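Local coordinates for protein agarase (PDB 6XJ9) that probably hydrolyses the glycosidic bonds of agarose, as a family 50 glycoside hydrolase of a marine bacterium, at residues T118-N122 with E168-I172; L157-P161 with L678-G682; T278-R282 with L292-D296. One frame throughout, in Å; residues are numbered along the deposited sequence.

Contact 1. Residues T118-N122 with E168-I172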
ATOM      1  N   THR A 118     -30.084   0.993  -7.071  1.00 30.44           N
ATOM      2  CA  THR A 118     -28.795   1.524  -6.649  1.00 29.36           C
ATOM      3  C   THR A 118     -27.664   0.574  -7.051  1.00 27.92           C
ATOM      4  O   THR A 118     -27.670  -0.594  -6.662  1.00 26.76           O
ATOM      5  CB  THR A 118     -28.784   1.733  -5.130  1.00 29.32           C
ATOM      6  OG1 THR A 118     -29.911   2.537  -4.773  1.00 26.12           O
ATOM      7  CG2 THR A 118     -27.501   2.363  -4.630  1.00 28.97           C
ATOM      8  N   ARG A 119     -26.698   1.103  -7.819  1.00 26.38           N
ATOM      9  CA  ARG A 119     -25.408   0.468  -8.075  1.00 25.44           C
ATOM     10  C   ARG A 119     -24.309   1.355  -7.479  1.00 25.76           C
ATOM     11  O   ARG A 119     -24.580   2.501  -7.129  1.00 25.82           O
ATOM     12  CB  ARG A 119     -25.209   0.243  -9.577  1.00 26.44           C
ATOM     13  CG  ARG A 119     -26.201  -0.724 -10.216  1.00 26.30           C
ATOM     14  CD  ARG A 119     -26.273  -0.581 -11.726  1.00 26.19           C
ATOM     15  NE  ARG A 119     -27.096  -1.627 -12.329  1.00 27.41           N
ATOM     16  CZ  ARG A 119     -28.365  -1.494 -12.717  1.00 29.45           C
ATOM     17  NH1 ARG A 119     -29.007  -0.344 -12.568  1.00 28.68           N
ATOM     18  NH2 ARG A 119     -28.993  -2.527 -13.244  1.00 29.98           N
ATOM     19  N   SER A 120     -23.085   0.821  -7.323  1.00 23.73           N
ATOM     20  CA  SER A 120     -21.980   1.560  -6.722  1.00 22.43           C
ATOM     21  C   SER A 120     -20.637   1.086  -7.278  1.00 21.41           C
ATOM     22  O   SER A 120     -20.470  -0.081  -7.610  1.00 22.47           O
ATOM     23  CB  SER A 120     -22.009   1.454  -5.211  1.00 23.76           C
ATOM     24  OG  SER A 120     -21.016   2.295  -4.632  1.00 24.38           O
ATOM     25  N   VAL A 121     -19.664   1.998  -7.353  1.00 21.74           N
ATOM     26  CA  VAL A 121     -18.314   1.629  -7.751  1.00 20.82           C
ATOM     27  C   VAL A 121     -17.327   2.639  -7.169  1.00 20.51           C
ATOM     28  O   VAL A 121     -17.694   3.776  -6.882  1.00 19.39           O
ATOM     29  CB  VAL A 121     -18.184   1.509  -9.284  1.00 21.02           C
ATOM     30  CG1 VAL A 121     -18.203   2.865  -9.973  1.00 20.91           C
ATOM     31  CG2 VAL A 121     -16.936   0.735  -9.685  1.00 20.28           C
ATOM     32  N   ASN A 122     -16.069   2.214  -7.001  1.00 20.07           N
ATOM     33  CA  ASN A 122     -15.018   3.138  -6.618  1.00 20.75           C
ATOM     34  C   ASN A 122     -14.351   3.693  -7.876  1.00 20.76           C
ATOM     35  O   ASN A 122     -14.058   2.935  -8.790  1.00 21.06           O
ATOM     36  CB  ASN A 122     -14.007   2.497  -5.661  1.00 19.43           C
ATOM     37  CG  ASN A 122     -12.954   3.485  -5.194  1.00 19.89           C
ATOM     38  OD1 ASN A 122     -12.026   3.809  -5.933  1.00 19.38           O
ATOM     39  ND2 ASN A 122     -13.080   3.971  -3.971  1.00 18.38           N
ATOM     40  N   GLU A 168     -12.452  -2.415 -18.474  1.00 30.65           N
ATOM     41  CA  GLU A 168     -13.451  -1.508 -17.923  1.00 29.46           C
ATOM     42  C   GLU A 168     -13.894  -2.035 -16.562  1.00 27.86           C
ATOM     43  O   GLU A 168     -13.506  -3.132 -16.163  1.00 29.78           O
ATOM     44  CB  GLU A 168     -14.649  -1.388 -18.872  1.00 29.54           C
ATOM     45  CG  GLU A 168     -14.291  -0.840 -20.249  1.00 32.23           C
ATOM     46  CD  GLU A 168     -15.431  -0.681 -21.248  1.00 33.44           C
ATOM     47  OE1 GLU A 168     -16.495  -1.302 -21.048  1.00 33.49           O
ATOM     48  OE2 GLU A 168     -15.255   0.080 -22.232  1.00 36.32           O
ATOM     49  N   VAL A 169     -14.743  -1.264 -15.875  1.00 26.43           N
ATOM     50  CA  VAL A 169     -15.152  -1.596 -14.521  1.00 25.73           C
ATOM     51  C   VAL A 169     -16.674  -1.660 -14.446  1.00 26.12           C
ATOM     52  O   VAL A 169     -17.368  -0.668 -14.681  1.00 24.38           O
ATOM     53  CB  VAL A 169     -14.615  -0.571 -13.503  1.00 24.30           C
ATOM     54  CG1 VAL A 169     -14.904  -1.017 -12.073  1.00 23.66           C
ATOM     55  CG2 VAL A 169     -13.136  -0.286 -13.710  1.00 25.29           C
ATOM     56  N   GLN A 170     -17.175  -2.830 -14.054  1.00 25.54           N
ATOM     57  CA  GLN A 170     -18.602  -2.990 -13.867  1.00 24.84           C
ATOM     58  C   GLN A 170     -19.014  -2.395 -12.517  1.00 25.29           C
ATOM     59  O   GLN A 170     -18.359  -2.625 -11.505  1.00 22.60           O
ATOM     60  CB  GLN A 170     -18.993  -4.462 -13.977  1.00 24.19           C
ATOM     61  CG  GLN A 170     -20.495  -4.674 -13.865  1.00 26.07           C
ATOM     62  CD  GLN A 170     -20.957  -6.104 -14.018  1.00 28.13           C
ATOM     63  OE1 GLN A 170     -20.167  -7.048 -14.080  1.00 29.74           O
ATOM     64  NE2 GLN A 170     -22.265  -6.274 -14.066  1.00 27.33           N
ATOM     65  N   PHE A 171     -20.116  -1.631 -12.517  1.00 24.59           N
ATOM     66  CA  PHE A 171     -20.746  -1.200 -11.277  1.00 24.07           C
ATOM     67  C   PHE A 171     -21.198  -2.427 -10.490  1.00 24.62           C
ATOM     68  O   PHE A 171     -21.599  -3.436 -11.074  1.00 23.54           O
ATOM     69  CB  PHE A 171     -21.965  -0.311 -11.552  1.00 25.76           C
ATOM     70  CG  PHE A 171     -21.671   1.143 -11.834  1.00 25.32           C
ATOM     71  CD1 PHE A 171     -21.407   1.579 -13.126  1.00 24.74           C
ATOM     72  CD2 PHE A 171     -21.678   2.080 -10.812  1.00 25.63           C
ATOM     73  CE1 PHE A 171     -21.158   2.917 -13.390  1.00 24.39           C
ATOM     74  CE2 PHE A 171     -21.440   3.421 -11.079  1.00 24.84           C
ATOM     75  CZ  PHE A 171     -21.171   3.836 -12.367  1.00 23.99           C
ATOM     76  N   ILE A 172     -21.152  -2.314  -9.155  1.00 25.52           N
ATOM     77  CA  ILE A 172     -21.664  -3.355  -8.274  1.00 24.77           C
ATOM     78  C   ILE A 172     -23.147  -3.105  -8.013  1.00 26.49           C
ATOM     79  O   ILE A 172     -23.527  -2.037  -7.533  1.00 23.71           O
ATOM     80  CB  ILE A 172     -20.851  -3.401  -6.960  1.00 25.99           C
ATOM     81  CG1 ILE A 172     -19.340  -3.497  -7.208  1.00 27.41           C
ATOM     82  CG2 ILE A 172     -21.349  -4.512  -6.057  1.00 24.42           C
ATOM     83  CD1 ILE A 172     -18.911  -4.674  -8.070  1.00 28.31           C
TER
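V121 and F171, which lose the most surface here, meet with the valine lying over one face of the phenyl ring. The methyl CG1 of V121 stands 3.9 Å from the centroid of the F171 ring and 28° off its normal, a CH-pi contact in which the two side chains run at about a right angle to each other. This methyl is held between the backbone N and the carbonyl carbon of its own residue (chi1 73°), which leaves the other branch, CG2, to turn along the strand partner and reach CG1 of V169 at 3.6 Å. One valine thus serves two partners, a ring with one methyl and an aliphatic branch with the other. CB of R119 packs on CB of F171, 3.8 Å away, and approaches the ring obliquely, while the remainder of that arginine extends away toward strand 128-134.

I172 supplies the backbone bonds of the pairing, and its CB and CG1 pack beside O of S120. Its N-H bonds to O of S120 at 2.8 Å, and its own O accepts from N of S120 at 2.9 Å, so that S120 and I172 form an antiparallel hydrogen-bonded pair. The same I172 O is approached by CA of R119 at 3.2 Å in a CA-H...O contact. Beyond the segments, L107 of strand 103-111 packs on F171 and I105 on V121, while the hydroxyl of S120 is bonded to O of I105 and to the amide of Q104.

Strand 116-123 therefore runs between strands 103-111 and 169-174, antiparallel to both. Strand 169-174 in turn lies parallel to strand 128-134 on its other flank, a mixed pairing within the agarase CBM-like region, which is probably related to carbohydrate-binding modules.

Contact 2. Residues L157-P161 with L678-G682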
ATOM      1  N   LEU A 157     -24.449 -15.960  -5.930  1.00 26.43           N
ATOM      2  CA  LEU A 157     -23.431 -14.968  -5.633  1.00 26.95           C
ATOM      3  C   LEU A 157     -24.089 -13.593  -5.587  1.00 28.34           C
ATOM      4  O   LEU A 157     -24.749 -13.204  -6.548  1.00 29.84           O
ATOM      5  CB  LEU A 157     -22.373 -14.992  -6.743  1.00 26.23           C
ATOM      6  CG  LEU A 157     -21.268 -16.041  -6.618  1.00 25.04           C
ATOM      7  CD1 LEU A 157     -21.742 -17.414  -7.075  1.00 24.35           C
ATOM      8  CD2 LEU A 157     -20.051 -15.616  -7.428  1.00 26.65           C
ATOM      9  N   ARG A 158     -23.867 -12.838  -4.499  1.00 28.35           N
ATOM     10  CA  ARG A 158     -24.450 -11.505  -4.400  1.00 27.40           C
ATOM     11  C   ARG A 158     -24.032 -10.677  -5.616  1.00 26.26           C
ATOM     12  O   ARG A 158     -24.869 -10.028  -6.237  1.00 23.27           O
ATOM     13  CB  ARG A 158     -24.129 -10.827  -3.062  1.00 30.26           C
ATOM     14  CG  ARG A 158     -24.819  -9.478  -2.870  1.00 33.16           C
ATOM     15  CD  ARG A 158     -25.422  -9.289  -1.488  1.00 37.65           C
ATOM     16  NE  ARG A 158     -26.592 -10.138  -1.305  1.00 38.68           N
ATOM     17  CZ  ARG A 158     -26.990 -10.672  -0.153  1.00 40.72           C
ATOM     18  NH1 ARG A 158     -26.310 -10.456   0.957  1.00 43.04           N
ATOM     19  NH2 ARG A 158     -28.071 -11.432  -0.116  1.00 44.27           N
ATOM     20  N   SER A 159     -22.741 -10.737  -5.958  1.00 23.45           N
ATOM     21  CA  SER A 159     -22.231 -10.153  -7.187  1.00 24.22           C
ATOM     22  C   SER A 159     -21.446 -11.199  -7.978  1.00 25.00           C
ATOM     23  O   SER A 159     -20.582 -11.887  -7.428  1.00 22.92           O
ATOM     24  CB  SER A 159     -21.403  -8.938  -6.897  1.00 25.61           C
ATOM     25  OG  SER A 159     -20.927  -8.355  -8.099  1.00 30.81           O
ATOM     26  N   ASN A 160     -21.763 -11.293  -9.278  1.00 23.63           N
ATOM     27  CA  ASN A 160     -21.256 -12.311 -10.185  1.00 24.53           C
ATOM     28  C   ASN A 160     -19.923 -11.871 -10.795  1.00 23.41           C
ATOM     29  O   ASN A 160     -19.607 -10.686 -10.824  1.00 24.37           O
ATOM     30  CB  ASN A 160     -22.223 -12.520 -11.360  1.00 25.05           C
ATOM     31  CG  ASN A 160     -23.299 -13.563 -11.143  1.00 24.67           C
ATOM     32  OD1 ASN A 160     -23.231 -14.375 -10.225  1.00 26.26           O
ATOM     33  ND2 ASN A 160     -24.282 -13.584 -12.029  1.00 25.55           N
ATOM     34  N   PRO A 161     -19.116 -12.796 -11.369  1.00 23.72           N
ATOM     35  CA  PRO A 161     -18.016 -12.399 -12.251  1.00 23.85           C
ATOM     36  C   PRO A 161     -18.593 -11.607 -13.421  1.00 23.57           C
ATOM     37  O   PRO A 161     -19.766 -11.754 -13.750  1.00 24.87           O
ATOM     38  CB  PRO A 161     -17.525 -13.734 -12.842  1.00 23.32           C
ATOM     39  CG  PRO A 161     -17.946 -14.775 -11.822  1.00 23.51           C
ATOM     40  CD  PRO A 161     -19.254 -14.259 -11.262  1.00 23.35           C
ATOM     41  N   LEU A 678     -11.920 -10.825  -5.272  1.00 22.54           N
ATOM     42  CA  LEU A 678     -13.312 -11.157  -5.018  1.00 21.72           C
ATOM     43  C   LEU A 678     -14.197 -10.342  -5.956  1.00 20.55           C
ATOM     44  O   LEU A 678     -13.791  -9.289  -6.441  1.00 21.33           O
ATOM     45  CB  LEU A 678     -13.671 -10.886  -3.551  1.00 23.85           C
ATOM     46  CG  LEU A 678     -12.953 -11.761  -2.514  1.00 25.58           C
ATOM     47  CD1 LEU A 678     -13.651 -11.668  -1.168  1.00 26.60           C
ATOM     48  CD2 LEU A 678     -12.899 -13.214  -2.964  1.00 25.34           C
ATOM     49  N   PHE A 679     -15.422 -10.827  -6.171  1.00 21.01           N
ATOM     50  CA  PHE A 679     -16.325 -10.263  -7.169  1.00 21.85           C
ATOM     51  C   PHE A 679     -17.209  -9.165  -6.584  1.00 22.60           C
ATOM     52  O   PHE A 679     -18.032  -8.596  -7.303  1.00 21.96           O
ATOM     53  CB  PHE A 679     -17.185 -11.371  -7.778  1.00 21.46           C
ATOM     54  CG  PHE A 679     -16.339 -12.433  -8.428  1.00 22.10           C
ATOM     55  CD1 PHE A 679     -15.433 -12.093  -9.423  1.00 22.21           C
ATOM     56  CD2 PHE A 679     -16.396 -13.749  -7.992  1.00 22.06           C
ATOM     57  CE1 PHE A 679     -14.624 -13.059 -10.000  1.00 22.77           C
ATOM     58  CE2 PHE A 679     -15.597 -14.714  -8.583  1.00 23.63           C
ATOM     59  CZ  PHE A 679     -14.716 -14.368  -9.583  1.00 22.65           C
ATOM     60  N   HIS A 680     -17.035  -8.887  -5.284  1.00 19.57           N
ATOM     61  CA  HIS A 680     -17.820  -7.874  -4.602  1.00 19.14           C
ATOM     62  C   HIS A 680     -16.930  -7.205  -3.563  1.00 19.64           C
ATOM     63  O   HIS A 680     -16.436  -7.866  -2.646  1.00 18.54           O
ATOM     64  CB  HIS A 680     -19.066  -8.508  -3.969  1.00 18.83           C
ATOM     65  CG  HIS A 680     -20.158  -7.543  -3.645  1.00 19.12           C
ATOM     66  ND1 HIS A 680     -19.909  -6.293  -3.108  1.00 19.01           N
ATOM     67  CD2 HIS A 680     -21.498  -7.653  -3.740  1.00 19.52           C
ATOM     68  CE1 HIS A 680     -21.052  -5.667  -2.911  1.00 20.15           C
ATOM     69  NE2 HIS A 680     -22.035  -6.475  -3.306  1.00 20.62           N
ATOM     70  N   PRO A 681     -16.641  -5.892  -3.711  1.00 20.32           N
ATOM     71  CA  PRO A 681     -15.841  -5.182  -2.717  1.00 19.34           C
ATOM     72  C   PRO A 681     -16.587  -5.040  -1.390  1.00 20.74           C
ATOM     73  O   PRO A 681     -15.960  -4.899  -0.342  1.00 21.60           O
ATOM     74  CB  PRO A 681     -15.533  -3.831  -3.378  1.00 19.98           C
ATOM     75  CG  PRO A 681     -16.626  -3.644  -4.406  1.00 20.48           C
ATOM     76  CD  PRO A 681     -17.054  -5.034  -4.834  1.00 20.05           C
ATOM     77  N   GLY A 682     -17.922  -5.110  -1.430  1.00 19.28           N
ATOM     78  CA  GLY A 682     -18.708  -5.008  -0.209  1.00 19.65           C
ATOM     79  C   GLY A 682     -19.577  -3.753  -0.192  1.00 20.32           C
ATOM     80  O   GLY A 682     -20.124  -3.353  -1.217  1.00 20.87           O
TER
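P161 lies over the ring of F679, its CG 4.0 Å from the ring centroid and only 11° off the normal, so that this methylene sits above the middle of the aromatic face as a CH-pi contact. The ring comes there because CG of F679 is anti to the carbonyl carbon (chi1 -59°), which swings the phenyl back toward the proline. CA of P161 lies over a face as well, 3.8 Å from CD1 of F679. At another part of the ring, CD2 of L157 meets CD2 of F679 at 4.1 Å, the leucine crossing the phenylalanine obliquely.

S159 points at the carbonyl of F679. Its OG, placed anti to the backbone N (chi1 -179°), lies 3.0 Å from O of F679. CB of S159 also packs against the imidazole of H680, 3.4 Å from CD2. The CG of R158 approaches that CD2 too, at 3.9 Å, before the arginine chain bends away with its guanidinium nearly perpendicular to the imidazole. The imidazole is held from its own segment, ND1 of H680 accepting from N of G682 at 2.9 Å. With F679 cut back to an alanine, P161 would probably lose the aromatic face it rests on and L157 would be left beside a gap.

N731 bonds to O of S159, and Y732 meets the H680 ring, so the 729-733 region flanks both loops. The contact joins the loop between strands 128-134 and 169-174 to the loop between strand 664-666 and helix 689-704, and I172 of strand 169-174 packs against H680 and P681.

Contact 3. Residues T278-R282 with L292-D296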
ATOM      1  N   THR A 278     -11.885  -2.628  39.475  1.00 28.14           N
ATOM      2  CA  THR A 278     -13.024  -3.363  40.000  1.00 27.88           C
ATOM      3  C   THR A 278     -12.877  -4.847  39.678  1.00 25.31           C
ATOM      4  O   THR A 278     -13.652  -5.658  40.167  1.00 25.65           O
ATOM      5  CB  THR A 278     -14.346  -2.829  39.445  1.00 27.96           C
ATOM      6  OG1 THR A 278     -14.350  -3.159  38.056  1.00 26.82           O
ATOM      7  CG2 THR A 278     -14.518  -1.338  39.655  1.00 27.44           C
ATOM      8  N   GLY A 279     -11.884  -5.187  38.849  1.00 24.59           N
ATOM      9  CA  GLY A 279     -11.719  -6.557  38.383  1.00 23.50           C
ATOM     10  C   GLY A 279     -12.626  -6.883  37.196  1.00 22.20           C
ATOM     11  O   GLY A 279     -12.687  -8.037  36.785  1.00 21.94           O
ATOM     12  N   TYR A 280     -13.333  -5.866  36.664  1.00 21.27           N
ATOM     13  CA  TYR A 280     -14.151  -6.022  35.462  1.00 19.96           C
ATOM     14  C   TYR A 280     -14.024  -4.819  34.530  1.00 18.71           C
ATOM     15  O   TYR A 280     -13.739  -3.705  34.965  1.00 19.63           O
ATOM     16  CB  TYR A 280     -15.612  -6.262  35.843  1.00 21.13           C
ATOM     17  CG  TYR A 280     -15.803  -7.496  36.684  1.00 23.18           C
ATOM     18  CD1 TYR A 280     -15.892  -8.750  36.103  1.00 23.69           C
ATOM     19  CD2 TYR A 280     -15.837  -7.410  38.066  1.00 24.25           C
ATOM     20  CE1 TYR A 280     -16.038  -9.891  36.878  1.00 24.91           C
ATOM     21  CE2 TYR A 280     -15.966  -8.542  38.856  1.00 25.67           C
ATOM     22  CZ  TYR A 280     -16.078  -9.782  38.258  1.00 26.04           C
ATOM     23  OH  TYR A 280     -16.223 -10.897  39.028  1.00 28.41           O
ATOM     24  N   PHE A 281     -14.255  -5.040  33.229  1.00 18.52           N
ATOM     25  CA  PHE A 281     -14.307  -3.922  32.295  1.00 17.97           C
ATOM     26  C   PHE A 281     -15.512  -3.052  32.644  1.00 17.27           C
ATOM     27  O   PHE A 281     -16.567  -3.581  32.975  1.00 17.49           O
ATOM     28  CB  PHE A 281     -14.395  -4.418  30.848  1.00 17.02           C
ATOM     29  CG  PHE A 281     -13.091  -4.936  30.295  1.00 17.47           C
ATOM     30  CD1 PHE A 281     -12.214  -4.092  29.634  1.00 16.82           C
ATOM     31  CD2 PHE A 281     -12.732  -6.269  30.444  1.00 17.04           C
ATOM     32  CE1 PHE A 281     -11.004  -4.562  29.134  1.00 16.94           C
ATOM     33  CE2 PHE A 281     -11.528  -6.741  29.940  1.00 17.20           C
ATOM     34  CZ  PHE A 281     -10.668  -5.888  29.278  1.00 16.09           C
ATOM     35  N   ARG A 282     -15.348  -1.727  32.565  1.00 17.80           N
ATOM     36  CA  ARG A 282     -16.421  -0.807  32.926  1.00 18.20           C
ATOM     37  C   ARG A 282     -16.248   0.503  32.159  1.00 18.08           C
ATOM     38  O   ARG A 282     -15.327   0.628  31.354  1.00 17.06           O
ATOM     39  CB  ARG A 282     -16.410  -0.603  34.444  1.00 18.06           C
ATOM     40  CG  ARG A 282     -15.120   0.020  34.948  1.00 19.13           C
ATOM     41  CD  ARG A 282     -15.044   0.113  36.462  1.00 19.42           C
ATOM     42  NE  ARG A 282     -13.828   0.808  36.870  1.00 20.21           N
ATOM     43  CZ  ARG A 282     -13.722   2.128  37.027  1.00 19.69           C
ATOM     44  NH1 ARG A 282     -14.770   2.907  36.842  1.00 18.80           N
ATOM     45  NH2 ARG A 282     -12.575   2.655  37.409  1.00 20.40           N
ATOM     46  N   LEU A 292     -13.446   3.266  28.205  1.00 18.45           N
ATOM     47  CA  LEU A 292     -13.644   2.094  29.032  1.00 17.59           C
ATOM     48  C   LEU A 292     -12.515   2.091  30.047  1.00 17.28           C
ATOM     49  O   LEU A 292     -11.576   2.878  29.936  1.00 16.16           O
ATOM     50  CB  LEU A 292     -13.654   0.815  28.187  1.00 15.89           C
ATOM     51  CG  LEU A 292     -14.839   0.659  27.227  1.00 16.64           C
ATOM     52  CD1 LEU A 292     -14.854  -0.741  26.613  1.00 15.24           C
ATOM     53  CD2 LEU A 292     -16.168   0.960  27.915  1.00 15.99           C
ATOM     54  N   VAL A 293     -12.637   1.188  31.019  1.00 18.26           N
ATOM     55  CA  VAL A 293     -11.616   0.968  32.022  1.00 18.81           C
ATOM     56  C   VAL A 293     -11.466  -0.545  32.138  1.00 18.46           C
ATOM     57  O   VAL A 293     -12.465  -1.247  32.262  1.00 17.40           O
ATOM     58  CB  VAL A 293     -12.029   1.603  33.365  1.00 18.92           C
ATOM     59  CG1 VAL A 293     -10.958   1.462  34.436  1.00 19.18           C
ATOM     60  CG2 VAL A 293     -12.460   3.049  33.206  1.00 19.19           C
ATOM     61  N   ASP A 294     -10.217  -1.030  32.079  1.00 20.03           N
ATOM     62  CA  ASP A 294      -9.950  -2.460  32.157  1.00 20.67           C
ATOM     63  C   ASP A 294     -10.059  -2.913  33.617  1.00 20.80           C
ATOM     64  O   ASP A 294     -10.143  -2.075  34.515  1.00 22.27           O
ATOM     65  CB  ASP A 294      -8.653  -2.834  31.415  1.00 20.01           C
ATOM     66  CG  ASP A 294      -7.359  -2.686  32.208  1.00 21.64           C
ATOM     67  OD1 ASP A 294      -7.435  -2.543  33.453  1.00 22.79           O
ATOM     68  OD2 ASP A 294      -6.273  -2.751  31.579  1.00 20.50           O
ATOM     69  N   PRO A 295     -10.077  -4.238  33.904  1.00 21.09           N
ATOM     70  CA  PRO A 295     -10.163  -4.740  35.277  1.00 21.04           C
ATOM     71  C   PRO A 295      -9.152  -4.210  36.296  1.00 23.16           C
ATOM     72  O   PRO A 295      -9.451  -4.214  37.490  1.00 22.96           O
ATOM     73  CB  PRO A 295      -9.967  -6.247  35.088  1.00 20.52           C
ATOM     74  CG  PRO A 295     -10.629  -6.502  33.743  1.00 20.34           C
ATOM     75  CD  PRO A 295     -10.152  -5.330  32.908  1.00 21.22           C
ATOM     76  N   ASP A 296      -7.982  -3.767  35.806  1.00 23.35           N
ATOM     77  CA  ASP A 296      -6.856  -3.282  36.594  1.00 23.46           C
ATOM     78  C   ASP A 296      -6.892  -1.758  36.735  1.00 24.17           C
ATOM     79  O   ASP A 296      -6.068  -1.183  37.444  1.00 23.08           O
ATOM     80  CB  ASP A 296      -5.523  -3.741  35.985  1.00 23.56           C
ATOM     81  CG  ASP A 296      -5.351  -5.250  35.992  1.00 23.43           C
ATOM     82  OD1 ASP A 296      -5.968  -5.900  36.864  1.00 23.16           O
ATOM     83  OD2 ASP A 296      -4.589  -5.763  35.142  1.00 24.04           O
TER
HETATM   84  O   HOH W   1     -12.092  -1.844  36.665  1.00 18.66           O
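R282 and V293 form an antiparallel hydrogen-bonded pair where the hairpin of strands 282-286 and 289-293 opens, at the margin of the mixed sheet in which strand 282-286 is outermost. N of R282 donates to O of V293 at 2.9 Å, and N of V293 donates back to O of R282 at 2.8 Å. Above this pair the guanidinium of R282 spreads one face over V293, whose CG1 is 3.6 Å from NH2. The arginine reaches it with CG between the backbone N and the carbonyl carbon (chi1 62°) and the rest of the chain extended.

F281, the next residue back, presents a ring face to P295. CD of P295 sits 3.6 Å from the F281 centroid, 11° off the normal, in a CH-pi contact over the ring centre. CB of D294 touches CE1 of the same ring, with the carboxylate plane standing almost square to the phenyl. Farther out, N of G279 donates to O of P295 at 3.0 Å; the positive phi of G279 would bring a CB against the preceding carbonyl oxygen.

The two turns are braced internally. Y280 N bonds to OG1 of T278, an ST turn, and D296 N to OD1 of D294, an Asx turn whose OD1 also accepts from N of Y298. Around them, Y300 meets the F281 ring edge-to-face, E276 accepts through its backbone O from NH2 of R282, S264 holds OD2 of D294, and R265 forms a salt bridge with D296. One water lies between the two segments: it accepts from N of T278 at 2.9 Å and, in the plane of the guanidinium, from NE of R282, and on the other side it is 2.9 Å from O of D294.

Overall arrangement
Contacts 1 and 2 are buried and adjoin: their centres are about 11 Å apart, and they touch through I172. Contact 1 pairs strands within the carbohydrate-binding-module-like domain, whereas contact 2 ties a loop of that domain to a loop more than 500 residues later. Contact 3 is partly buried and lies on the opposite side of the chain's centre, its centre over 40 Å from both others. Its segments are close in sequence and share three backbone bonds and a water, while contact 2 relies mainly on side-chain packing without regular secondary structure. In all three, an aliphatic group lies over a phenylalanine face.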